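Local structure of extracellular solute-binding protein, family 7 (Colwellia psychrerythraea, 4PET) at residues Trp342-Leu345 with Ser346-Tyr350; Asp334-His337 with Gln338-Trp342; Ala285-Lys288 with Lys289-Asn293. The protein binds pyruvate with the help of a calcium ion and probably delivers it to a TRAP transporter for uptake into the cell. One frame throughout, in Å; residues are numbered along the deposited sequence.

Contact 1 (Trp342-Leu345 with Ser346-Tyr350)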
ATOM      1  N   TRP A 342       3.495  -5.567 -14.064  1.00 27.85           N
ATOM      2  CA  TRP A 342       3.742  -4.164 -13.744  1.00 27.72           C
ATOM      3  C   TRP A 342       4.656  -4.011 -12.530  1.00 26.47           C
ATOM      4  O   TRP A 342       5.514  -3.126 -12.475  1.00 23.66           O
ATOM      5  CB  TRP A 342       2.418  -3.438 -13.464  1.00 25.00           C
ATOM      6  CG  TRP A 342       2.619  -2.069 -12.836  1.00 24.59           C
ATOM      7  CD1 TRP A 342       2.120  -1.633 -11.642  1.00 28.39           C
ATOM      8  CD2 TRP A 342       3.407  -0.990 -13.361  1.00 24.41           C
ATOM      9  NE1 TRP A 342       2.533  -0.350 -11.403  1.00 27.09           N
ATOM     10  CE2 TRP A 342       3.333   0.069 -12.435  1.00 29.56           C
ATOM     11  CE3 TRP A 342       4.153  -0.811 -14.531  1.00 24.16           C
ATOM     12  CZ2 TRP A 342       3.971   1.296 -12.648  1.00 28.20           C
ATOM     13  CZ3 TRP A 342       4.789   0.401 -14.739  1.00 26.46           C
ATOM     14  CH2 TRP A 342       4.705   1.436 -13.804  1.00 23.37           C
ATOM     15  N   THR A 343       4.416  -4.836 -11.524  1.00 26.10           N
ATOM     16  CA  THR A 343       5.285  -4.881 -10.359  1.00 27.34           C
ATOM     17  C   THR A 343       6.728  -5.151 -10.764  1.00 30.02           C
ATOM     18  O   THR A 343       7.638  -4.521 -10.245  1.00 29.79           O
ATOM     19  CB  THR A 343       4.815  -6.004  -9.413  1.00 24.92           C
ATOM     20  OG1 THR A 343       3.571  -5.615  -8.807  1.00 25.00           O
ATOM     21  CG2 THR A 343       5.873  -6.307  -8.347  1.00 25.14           C
ATOM     22  N   ASN A 344       6.919  -6.102 -11.680  1.00 24.49           N
ATOM     23  CA  ASN A 344       8.224  -6.475 -12.183  1.00 26.27           C
ATOM     24  C   ASN A 344       8.879  -5.355 -12.972  1.00 30.12           C
ATOM     25  O   ASN A 344      10.082  -5.151 -12.888  1.00 28.98           O
ATOM     26  CB  ASN A 344       8.117  -7.698 -13.122  1.00 33.97           C
ATOM     27  CG  ASN A 344       7.948  -9.021 -12.369  1.00 33.65           C
ATOM     28  OD1 ASN A 344       8.189  -9.104 -11.174  1.00 29.61           O
ATOM     29  ND2 ASN A 344       7.558 -10.060 -13.090  1.00 35.47           N
ATOM     30  N   LEU A 345       8.093  -4.658 -13.779  1.00 31.03           N
ATOM     31  CA  LEU A 345       8.639  -3.598 -14.609  1.00 36.49           C
ATOM     32  C   LEU A 345       8.977  -2.378 -13.752  1.00 36.42           C
ATOM     33  O   LEU A 345       9.840  -1.576 -14.108  1.00 34.32           O
ATOM     34  CB  LEU A 345       7.629  -3.203 -15.687  1.00 33.80           C
ATOM     35  CG  LEU A 345       8.076  -2.132 -16.682  1.00 34.36           C
ATOM     36  CD1 LEU A 345       9.289  -2.618 -17.492  1.00 30.72           C
ATOM     37  CD2 LEU A 345       6.888  -1.754 -17.583  1.00 33.96           C
ATOM     38  N   SER A 346       8.294  -2.247 -12.622  1.00 31.96           N
ATOM     39  CA  SER A 346       8.343  -1.009 -11.852  1.00 30.84           C
ATOM     40  C   SER A 346       9.147  -1.236 -10.553  1.00 33.27           C
ATOM     41  O   SER A 346      10.370  -1.143 -10.566  1.00 37.11           O
ATOM     42  CB  SER A 346       6.917  -0.475 -11.593  1.00 27.21           C
ATOM     43  OG  SER A 346       6.108  -1.431 -10.854  1.00 24.71           O
ATOM     44  N   ASP A 347       8.482  -1.564  -9.446  1.00 25.63           N
ATOM     45  CA  ASP A 347       9.183  -1.711  -8.161  1.00 28.25           C
ATOM     46  C   ASP A 347      10.311  -2.762  -8.168  1.00 32.01           C
ATOM     47  O   ASP A 347      11.376  -2.526  -7.623  1.00 29.07           O
ATOM     48  CB  ASP A 347       8.186  -2.038  -7.032  1.00 29.74           C
ATOM     49  CG  ASP A 347       7.518  -0.780  -6.438  1.00 30.25           C
ATOM     50  OD1 ASP A 347       7.883   0.339  -6.847  1.00 30.64           O
ATOM     51  OD2 ASP A 347       6.651  -0.909  -5.534  1.00 22.79           O
ATOM     52  N   ARG A 348      10.093  -3.928  -8.750  1.00 25.96           N
ATOM     53  CA  ARG A 348      11.104  -4.977  -8.633  1.00 35.93           C
ATOM     54  C   ARG A 348      12.399  -4.623  -9.378  1.00 34.59           C
ATOM     55  O   ARG A 348      13.515  -4.823  -8.857  1.00 36.62           O
ATOM     56  CB  ARG A 348      10.533  -6.284  -9.159  1.00 42.13           C
ATOM     57  CG  ARG A 348      11.361  -7.519  -8.879  1.00 40.36           C
ATOM     58  CD  ARG A 348      11.306  -8.360 -10.114  1.00 44.53           C
ATOM     59  NE  ARG A 348      11.478  -9.780  -9.915  1.00 54.57           N
ATOM     60  CZ  ARG A 348      11.555 -10.639 -10.928  1.00 59.68           C
ATOM     61  NH1 ARG A 348      11.497 -10.186 -12.179  1.00 60.84           N
ATOM     62  NH2 ARG A 348      11.702 -11.938 -10.703  1.00 60.28           N
ATOM     63  N   ALA A 349      12.257  -4.123 -10.601  1.00 36.45           N
ATOM     64  CA  ALA A 349      13.402  -3.653 -11.382  1.00 41.96           C
ATOM     65  C   ALA A 349      14.203  -2.647 -10.556  1.00 40.15           C
ATOM     66  O   ALA A 349      15.460  -2.689 -10.487  1.00 34.14           O
ATOM     67  CB  ALA A 349      12.904  -3.012 -12.666  1.00 32.92           C
ATOM     68  N   TYR A 350      13.452  -1.754  -9.913  1.00 38.45           N
ATOM     69  CA  TYR A 350      14.017  -0.682  -9.103  1.00 38.24           C
ATOM     70  C   TYR A 350      14.733  -1.246  -7.848  1.00 32.49           C
ATOM     71  O   TYR A 350      15.868  -0.923  -7.601  1.00 36.43           O
ATOM     72  CB  TYR A 350      12.893   0.316  -8.765  1.00 32.42           C
ATOM     73  CG  TYR A 350      13.317   1.457  -7.887  1.00 28.91           C
ATOM     74  CD1 TYR A 350      13.938   2.590  -8.421  1.00 33.80           C
ATOM     75  CD2 TYR A 350      13.116   1.404  -6.531  1.00 28.75           C
ATOM     76  CE1 TYR A 350      14.320   3.638  -7.608  1.00 30.52           C
ATOM     77  CE2 TYR A 350      13.513   2.424  -5.713  1.00 28.65           C
ATOM     78  CZ  TYR A 350      14.107   3.545  -6.255  1.00 29.55           C
ATOM     79  OH  TYR A 350      14.503   4.553  -5.404  1.00 30.00           O
TER
HETATM   80  O   HOH W   1      12.267  -7.000 -12.746  1.00 30.70           O

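Contact 2 (Asp334-His337 with Gln338-Trp342)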
ATOM      1  N   ASP A 334      -5.408 -14.946 -12.969  1.00 23.65           N
ATOM      2  CA  ASP A 334      -5.353 -14.006 -14.087  1.00 24.88           C
ATOM      3  C   ASP A 334      -4.936 -12.636 -13.594  1.00 19.75           C
ATOM      4  O   ASP A 334      -4.149 -11.979 -14.247  1.00 23.25           O
ATOM      5  CB  ASP A 334      -6.715 -13.837 -14.735  1.00 23.03           C
ATOM      6  CG  ASP A 334      -7.191 -15.079 -15.425  1.00 31.25           C
ATOM      7  OD1 ASP A 334      -6.385 -16.039 -15.515  1.00 30.10           O
ATOM      8  OD2 ASP A 334      -8.371 -15.073 -15.856  1.00 27.64           O
ATOM      9  N   TYR A 335      -5.487 -12.199 -12.463  1.00 23.94           N
ATOM     10  CA  TYR A 335      -5.152 -10.881 -11.952  1.00 20.97           C
ATOM     11  C   TYR A 335      -3.665 -10.821 -11.567  1.00 24.40           C
ATOM     12  O   TYR A 335      -2.955  -9.896 -11.969  1.00 26.98           O
ATOM     13  CB  TYR A 335      -6.064 -10.414 -10.817  1.00 15.79           C
ATOM     14  CG  TYR A 335      -5.994  -8.887 -10.664  1.00 15.42           C
ATOM     15  CD1 TYR A 335      -6.827  -8.055 -11.421  1.00 22.83           C
ATOM     16  CD2 TYR A 335      -5.049  -8.282  -9.817  1.00 21.56           C
ATOM     17  CE1 TYR A 335      -6.746  -6.671 -11.322  1.00 23.90           C
ATOM     18  CE2 TYR A 335      -4.966  -6.904  -9.712  1.00 20.43           C
ATOM     19  CZ  TYR A 335      -5.811  -6.101 -10.466  1.00 28.27           C
ATOM     20  OH  TYR A 335      -5.711  -4.730 -10.368  1.00 24.60           O
ATOM     21  N   LYS A 336      -3.175 -11.822 -10.849  1.00 20.62           N
ATOM     22  CA  LYS A 336      -1.755 -11.864 -10.531  1.00 20.83           C
ATOM     23  C   LYS A 336      -0.894 -11.807 -11.792  1.00 23.41           C
ATOM     24  O   LYS A 336       0.062 -11.045 -11.841  1.00 25.07           O
ATOM     25  CB  LYS A 336      -1.409 -13.074  -9.674  1.00 25.83           C
ATOM     26  CG  LYS A 336       0.089 -13.127  -9.329  1.00 28.63           C
ATOM     27  CD  LYS A 336       0.466 -14.393  -8.619  1.00 34.05           C
ATOM     28  CE  LYS A 336       0.202 -15.599  -9.488  1.00 40.07           C
ATOM     29  NZ  LYS A 336       1.312 -16.566  -9.416  1.00 51.65           N
ATOM     30  N   HIS A 337      -1.248 -12.563 -12.832  1.00 20.73           N
ATOM     31  CA  HIS A 337      -0.449 -12.538 -14.057  1.00 26.67           C
ATOM     32  C   HIS A 337      -0.352 -11.105 -14.623  1.00 27.57           C
ATOM     33  O   HIS A 337       0.714 -10.665 -15.109  1.00 25.20           O
ATOM     34  CB  HIS A 337      -1.033 -13.516 -15.087  1.00 32.19           C
ATOM     35  CG  HIS A 337      -0.390 -13.444 -16.437  1.00 52.18           C
ATOM     36  ND1 HIS A 337       0.853 -13.985 -16.703  1.00 63.61           N
ATOM     37  CD2 HIS A 337      -0.814 -12.892 -17.600  1.00 52.80           C
ATOM     38  CE1 HIS A 337       1.165 -13.772 -17.970  1.00 58.26           C
ATOM     39  NE2 HIS A 337       0.168 -13.116 -18.538  1.00 57.50           N
ATOM     40  N   GLN A 338      -1.466 -10.380 -14.553  1.00 25.41           N
ATOM     41  CA  GLN A 338      -1.557  -9.059 -15.147  1.00 32.16           C
ATOM     42  C   GLN A 338      -0.804  -8.013 -14.348  1.00 27.04           C
ATOM     43  O   GLN A 338       0.011  -7.265 -14.903  1.00 27.35           O
ATOM     44  CB  GLN A 338      -3.006  -8.641 -15.263  1.00 25.65           C
ATOM     45  CG  GLN A 338      -3.191  -7.198 -15.665  1.00 28.54           C
ATOM     46  CD  GLN A 338      -4.629  -6.895 -15.977  1.00 33.40           C
ATOM     47  OE1 GLN A 338      -5.323  -6.205 -15.217  1.00 33.72           O
ATOM     48  NE2 GLN A 338      -5.096  -7.426 -17.088  1.00 31.06           N
ATOM     49  N   ILE A 339      -1.061  -7.986 -13.042  1.00 28.45           N
ATOM     50  CA  ILE A 339      -0.452  -6.970 -12.181  1.00 27.41           C
ATOM     51  C   ILE A 339       1.040  -7.265 -11.900  1.00 23.31           C
ATOM     52  O   ILE A 339       1.835  -6.338 -11.816  1.00 25.46           O
ATOM     53  CB  ILE A 339      -1.261  -6.795 -10.866  1.00 21.10           C
ATOM     54  CG1 ILE A 339      -0.887  -5.500 -10.164  1.00 27.28           C
ATOM     55  CG2 ILE A 339      -1.079  -8.009  -9.892  1.00 20.14           C
ATOM     56  CD1 ILE A 339      -1.314  -4.300 -10.904  1.00 33.02           C
ATOM     57  N   ARG A 340       1.430  -8.537 -11.821  1.00 23.83           N
ATOM     58  CA  ARG A 340       2.830  -8.869 -11.524  1.00 27.33           C
ATOM     59  C   ARG A 340       3.735  -8.332 -12.610  1.00 31.49           C
ATOM     60  O   ARG A 340       4.882  -7.945 -12.369  1.00 29.74           O
ATOM     61  CB  ARG A 340       3.011 -10.381 -11.425  1.00 26.66           C
ATOM     62  CG  ARG A 340       4.468 -10.864 -11.295  1.00 28.09           C
ATOM     63  CD  ARG A 340       5.153 -10.355 -10.031  1.00 23.26           C
ATOM     64  NE  ARG A 340       4.274 -10.473  -8.872  1.00 27.87           N
ATOM     65  CZ  ARG A 340       4.203 -11.548  -8.091  1.00 25.03           C
ATOM     66  NH1 ARG A 340       4.968 -12.601  -8.327  1.00 28.27           N
ATOM     67  NH2 ARG A 340       3.374 -11.569  -7.055  1.00 21.22           N
ATOM     68  N   ALA A 341       3.236  -8.310 -13.833  1.00 23.12           N
ATOM     69  CA  ALA A 341       4.059  -7.785 -14.917  1.00 26.43           C
ATOM     70  C   ALA A 341       4.435  -6.324 -14.614  1.00 24.22           C
ATOM     71  O   ALA A 341       5.571  -5.884 -14.862  1.00 26.03           O
ATOM     72  CB  ALA A 341       3.318  -7.916 -16.254  1.00 27.89           C
ATOM     73  N   TRP A 342       3.495  -5.567 -14.064  1.00 27.85           N
ATOM     74  CA  TRP A 342       3.742  -4.164 -13.744  1.00 27.72           C
ATOM     75  C   TRP A 342       4.656  -4.011 -12.530  1.00 26.47           C
ATOM     76  O   TRP A 342       5.514  -3.126 -12.475  1.00 23.66           O
ATOM     77  CB  TRP A 342       2.418  -3.438 -13.464  1.00 25.00           C
ATOM     78  CG  TRP A 342       2.619  -2.069 -12.836  1.00 24.59           C
ATOM     79  CD1 TRP A 342       2.120  -1.633 -11.642  1.00 28.39           C
ATOM     80  CD2 TRP A 342       3.407  -0.990 -13.361  1.00 24.41           C
ATOM     81  NE1 TRP A 342       2.533  -0.350 -11.403  1.00 27.09           N
ATOM     82  CE2 TRP A 342       3.333   0.069 -12.435  1.00 29.56           C
ATOM     83  CE3 TRP A 342       4.153  -0.811 -14.531  1.00 24.16           C
ATOM     84  CZ2 TRP A 342       3.971   1.296 -12.648  1.00 28.20           C
ATOM     85  CZ3 TRP A 342       4.789   0.401 -14.739  1.00 26.46           C
ATOM     86  CH2 TRP A 342       4.705   1.436 -13.804  1.00 23.37           C
TER
HETATM   87  O   HOH W   2      -4.090  -4.571 -13.191  1.00 22.17           O

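Contact 3 (Ala285-Lys288 with Lys289-Asn293)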
ATOM      1  N   ALA A 285      15.856  -4.131  12.352  1.00 22.88           N
ATOM      2  CA  ALA A 285      17.116  -3.463  12.704  1.00 27.06           C
ATOM      3  C   ALA A 285      17.668  -4.062  13.996  1.00 33.19           C
ATOM      4  O   ALA A 285      18.873  -4.254  14.123  1.00 28.33           O
ATOM      5  CB  ALA A 285      16.921  -1.951  12.862  1.00 26.82           C
ATOM      6  N   SER A 286      16.766  -4.352  14.946  1.00 30.52           N
ATOM      7  CA  SER A 286      17.159  -4.907  16.243  1.00 31.01           C
ATOM      8  C   SER A 286      17.584  -6.371  16.098  1.00 25.11           C
ATOM      9  O   SER A 286      18.519  -6.822  16.731  1.00 26.21           O
ATOM     10  CB  SER A 286      16.004  -4.796  17.260  1.00 41.35           C
ATOM     11  OG  SER A 286      16.331  -5.457  18.489  1.00 46.22           O
ATOM     12  N   LEU A 287      16.849  -7.107  15.281  1.00 26.00           N
ATOM     13  CA  LEU A 287      17.152  -8.496  14.980  1.00 26.48           C
ATOM     14  C   LEU A 287      18.557  -8.635  14.423  1.00 33.01           C
ATOM     15  O   LEU A 287      19.242  -9.595  14.716  1.00 31.73           O
ATOM     16  CB  LEU A 287      16.142  -8.974  13.943  1.00 32.56           C
ATOM     17  CG  LEU A 287      16.067 -10.415  13.475  1.00 31.87           C
ATOM     18  CD1 LEU A 287      15.922 -11.354  14.682  1.00 33.53           C
ATOM     19  CD2 LEU A 287      14.873 -10.554  12.489  1.00 31.12           C
ATOM     20  N   LYS A 288      18.964  -7.675  13.599  1.00 31.44           N
ATOM     21  CA  LYS A 288      20.271  -7.721  12.974  1.00 41.03           C
ATOM     22  C   LYS A 288      21.386  -7.493  14.004  1.00 40.89           C
ATOM     23  O   LYS A 288      22.560  -7.709  13.717  1.00 34.57           O
ATOM     24  CB  LYS A 288      20.384  -6.657  11.879  1.00 39.53           C
ATOM     25  CG  LYS A 288      19.454  -6.844  10.686  1.00 45.27           C
ATOM     26  CD  LYS A 288      19.429  -5.550   9.868  1.00 51.67           C
ATOM     27  CE  LYS A 288      19.770  -5.759   8.394  1.00 52.03           C
ATOM     28  NZ  LYS A 288      20.109  -4.462   7.720  1.00 45.15           N
ATOM     29  N   LYS A 289      21.010  -7.035  15.191  1.00 40.34           N
ATOM     30  CA  LYS A 289      21.994  -6.553  16.149  1.00 48.79           C
ATOM     31  C   LYS A 289      21.923  -7.243  17.527  1.00 40.23           C
ATOM     32  O   LYS A 289      22.919  -7.330  18.229  1.00 44.84           O
ATOM     33  CB  LYS A 289      21.827  -5.031  16.286  1.00 49.13           C
ATOM     34  CG  LYS A 289      22.474  -4.445  17.506  1.00 61.95           C
ATOM     35  CD  LYS A 289      22.139  -2.971  17.687  1.00 65.23           C
ATOM     36  CE  LYS A 289      23.085  -2.325  18.714  1.00 67.93           C
ATOM     37  NZ  LYS A 289      23.258  -3.155  19.948  1.00 69.05           N
ATOM     38  N   ASP A 290      20.744  -7.724  17.909  1.00 32.20           N
ATOM     39  CA  ASP A 290      20.495  -8.107  19.301  1.00 36.49           C
ATOM     40  C   ASP A 290      20.189  -9.605  19.488  1.00 44.21           C
ATOM     41  O   ASP A 290      19.885 -10.037  20.598  1.00 50.73           O
ATOM     42  CB  ASP A 290      19.309  -7.292  19.863  1.00 39.47           C
ATOM     43  CG  ASP A 290      19.554  -5.770  19.848  1.00 42.35           C
ATOM     44  OD1 ASP A 290      20.709  -5.363  20.105  1.00 38.71           O
ATOM     45  OD2 ASP A 290      18.586  -4.993  19.587  1.00 44.57           O
ATOM     46  N   TYR A 291      20.251 -10.394  18.418  1.00 39.90           N
ATOM     47  CA  TYR A 291      19.850 -11.810  18.503  1.00 36.55           C
ATOM     48  C   TYR A 291      20.860 -12.747  17.906  1.00 32.91           C
ATOM     49  O   TYR A 291      20.575 -13.387  16.893  1.00 35.69           O
ATOM     50  CB  TYR A 291      18.527 -12.046  17.777  1.00 30.54           C
ATOM     51  CG  TYR A 291      17.384 -11.300  18.373  1.00 32.81           C
ATOM     52  CD1 TYR A 291      17.338  -9.910  18.334  1.00 35.47           C
ATOM     53  CD2 TYR A 291      16.328 -11.987  18.984  1.00 27.87           C
ATOM     54  CE1 TYR A 291      16.269  -9.224  18.898  1.00 32.78           C
ATOM     55  CE2 TYR A 291      15.281 -11.317  19.530  1.00 30.20           C
ATOM     56  CZ  TYR A 291      15.252  -9.941  19.505  1.00 29.98           C
ATOM     57  OH  TYR A 291      14.175  -9.290  20.072  1.00 28.78           O
ATOM     58  N   PRO A 292      22.024 -12.883  18.560  1.00 32.87           N
ATOM     59  CA  PRO A 292      23.120 -13.702  18.027  1.00 39.04           C
ATOM     60  C   PRO A 292      22.753 -15.183  17.837  1.00 41.15           C
ATOM     61  O   PRO A 292      23.433 -15.917  17.106  1.00 41.09           O
ATOM     62  CB  PRO A 292      24.218 -13.558  19.086  1.00 39.87           C
ATOM     63  CG  PRO A 292      23.528 -13.116  20.329  1.00 39.36           C
ATOM     64  CD  PRO A 292      22.344 -12.299  19.874  1.00 34.88           C
ATOM     65  N   ASN A 293      21.690 -15.632  18.494  1.00 36.11           N
ATOM     66  CA  ASN A 293      21.313 -17.031  18.384  1.00 33.68           C
ATOM     67  C   ASN A 293      20.216 -17.338  17.355  1.00 31.99           C
ATOM     68  O   ASN A 293      19.890 -18.496  17.127  1.00 35.46           O
ATOM     69  CB  ASN A 293      20.946 -17.566  19.770  1.00 41.48           C
ATOM     70  CG  ASN A 293      22.169 -17.689  20.668  1.00 42.07           C
ATOM     71  OD1 ASN A 293      23.138 -18.332  20.301  1.00 38.38           O
ATOM     72  ND2 ASN A 293      22.143 -17.035  21.820  1.00 47.00           N
TER

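Contact 1 (Trp342-Leu345 with Ser346-Tyr350)
Ser346 lies over the indole of Trp342 where a wider, pi-type turn interrupts the long C-terminal helix 323-353. The turn is defined by the bond from Arg348 N to Thr343 O, 2.9 Å long and almost straight at 176°; a weak second bond from Ala349 N to Asn344 O also spans five residues. Ser346 sits inside this widened turn, and its own amide makes weak bonds to Trp342 O and Thr343 O. Its CB lies over the face of the six-membered ring of Trp342 in a CH-pi contact, 3.6 Å from the centroid and close to the ring normal. With chi1 at 60°, the serine OG occupies the crowded position between N and C, which turns it back toward Trp342 O while it stays above the same indole; the modelled distance of 2.4 Å from Ser346 OG to Trp342 O is doubtfully short. The indole also packs on Ser280 of the second subunit.

On another side of the helix Asn344 and Arg348 run side by side, their amide and guanidinium planes only 22° apart. Asn344 OD1 rests over one face of the guanidinium and 3.4 Å from Arg348 CD, a flat overlap in place of an in-line bond. The stronger partner of the arginine is across the dimer interface, where NH2 bonds to Leu351 O of the second subunit. Asp347 likewise reaches Asn152 of that subunit, next in sequence to its calcium ligand Gln153. A water bridges Asn344 and Arg348: it donates to Asn344 O at 2.9 Å and weakly accepts from Arg348 NH1.

Contact 2 (Asp334-His337 with Gln338-Trp342)
The amide of Ile339 meets the carbonyl oxygen of Tyr335 in a nearly ideal alpha-helical bond, with 2.9 Å between Ile339 N and Tyr335 O and an N-H...O angle of 175°. The bonds from Gln338 N to Asp334 O and from Arg340 N to Lys336 O flank it. One residue further the spacing stretches, Ala341 N lying 3.7 Å from His337 O, and Trp342 N makes a weak bond to Ile339 O, three residues back.

Tyr335 carries the side-chain contact. Its ring swings along the helix toward the following turn, because CG stands opposite the backbone N (chi1 -160°), and Tyr335 CE2 comes to 3.9 Å from Ile339 CB. The CG2 branch of Ile339 lies against the preceding turn, 3.4 Å from Tyr335 O. Gln338, extended from its backbone, crosses the tyrosine ring obliquely with Gln338 OE1 4.2 Å from Tyr335 CE1. A water joins the two ends, donating to Gln338 OE1 and linked weakly to Tyr335 OH, whose stronger partner is His278 of the second subunit. Arg340 folds back through bends at chi2 and chi3, which brings Arg340 NH2 to 4.3 Å from Lys336 CG, an oblique approach. Lys336 NZ and Arg340 NH1 stay 5.5 Å apart, and the salt bridge of Arg340 to Glu119 would offset their like charge.

This part of helix 323-353 is wedged between elements of both subunits. Helix 117-126 of its own chain supplies Trp123, edge-to-face with Tyr335, and the preceding loop lays Met115 against Tyr335 and Ile339, while Met277 and Gly281 from helix 255-290 of the second subunit pack on Ile339 and Gln338.

Contact 3 (Ala285-Lys288 with Lys289-Asn293)
Ser286 and Asp290 are clasped side chain to side chain at the C-terminal end of helix 255-290. Ser286 OG donates to Asp290 OD2 at 2.6 Å, using the anti lone pair of that oxygen. The carbonyl oxygen Ser286 O takes two amides as well: Asp290 N at 2.7 Å, nearly in line with the C=O, and Lys289 N at 2.9 Å from above the carbonyl plane. Ser286 thus accepts from the backbone of the final turn and donates to its carboxylate.

Beyond it, Tyr291 folds back on the helix. With CG beside its own N (chi1 -63°), the ring crosses Leu287 at about a right angle: Leu287 CD1 sits over one face, 4.0 Å from Tyr291 CG, and Ser286 O lies at the edge. The buried Tyr291 N has no partner in the model. Leu219 touches both side chains, and His224 meets the tyrosine edge-to-face.

Asp290 OD1 also has a weak, 3.4 Å salt bridge to Lys289 NZ. A carboxylate at a helix C-terminus would be disfavoured by the helix dipole; the Ser286 hydroxyl, and more weakly the Lys289 ammonium, probably offset that cost.

In the fold
Contacts 1 and 2 are successive parts of helix 323-353, sharing Trp342, with centres 12 Å apart; contact 3 ends helix 255-290, about 36 Å between centres from contact 2 and 30 Å from contact 1. The first two are partly buried and combine aromatic packing with polar side chains paired across the subunit boundary. Contact 3 lies on the surface and relies on a short-range serine-aspartate bond, with Leu287 buried beside Tyr291. All three touch the second subunit: helix 255-290 of one copy runs against helix 323-353 of the other, Ala285 meeting Gln338 and Lys288 meeting Ala341. None lies at the pyruvate site.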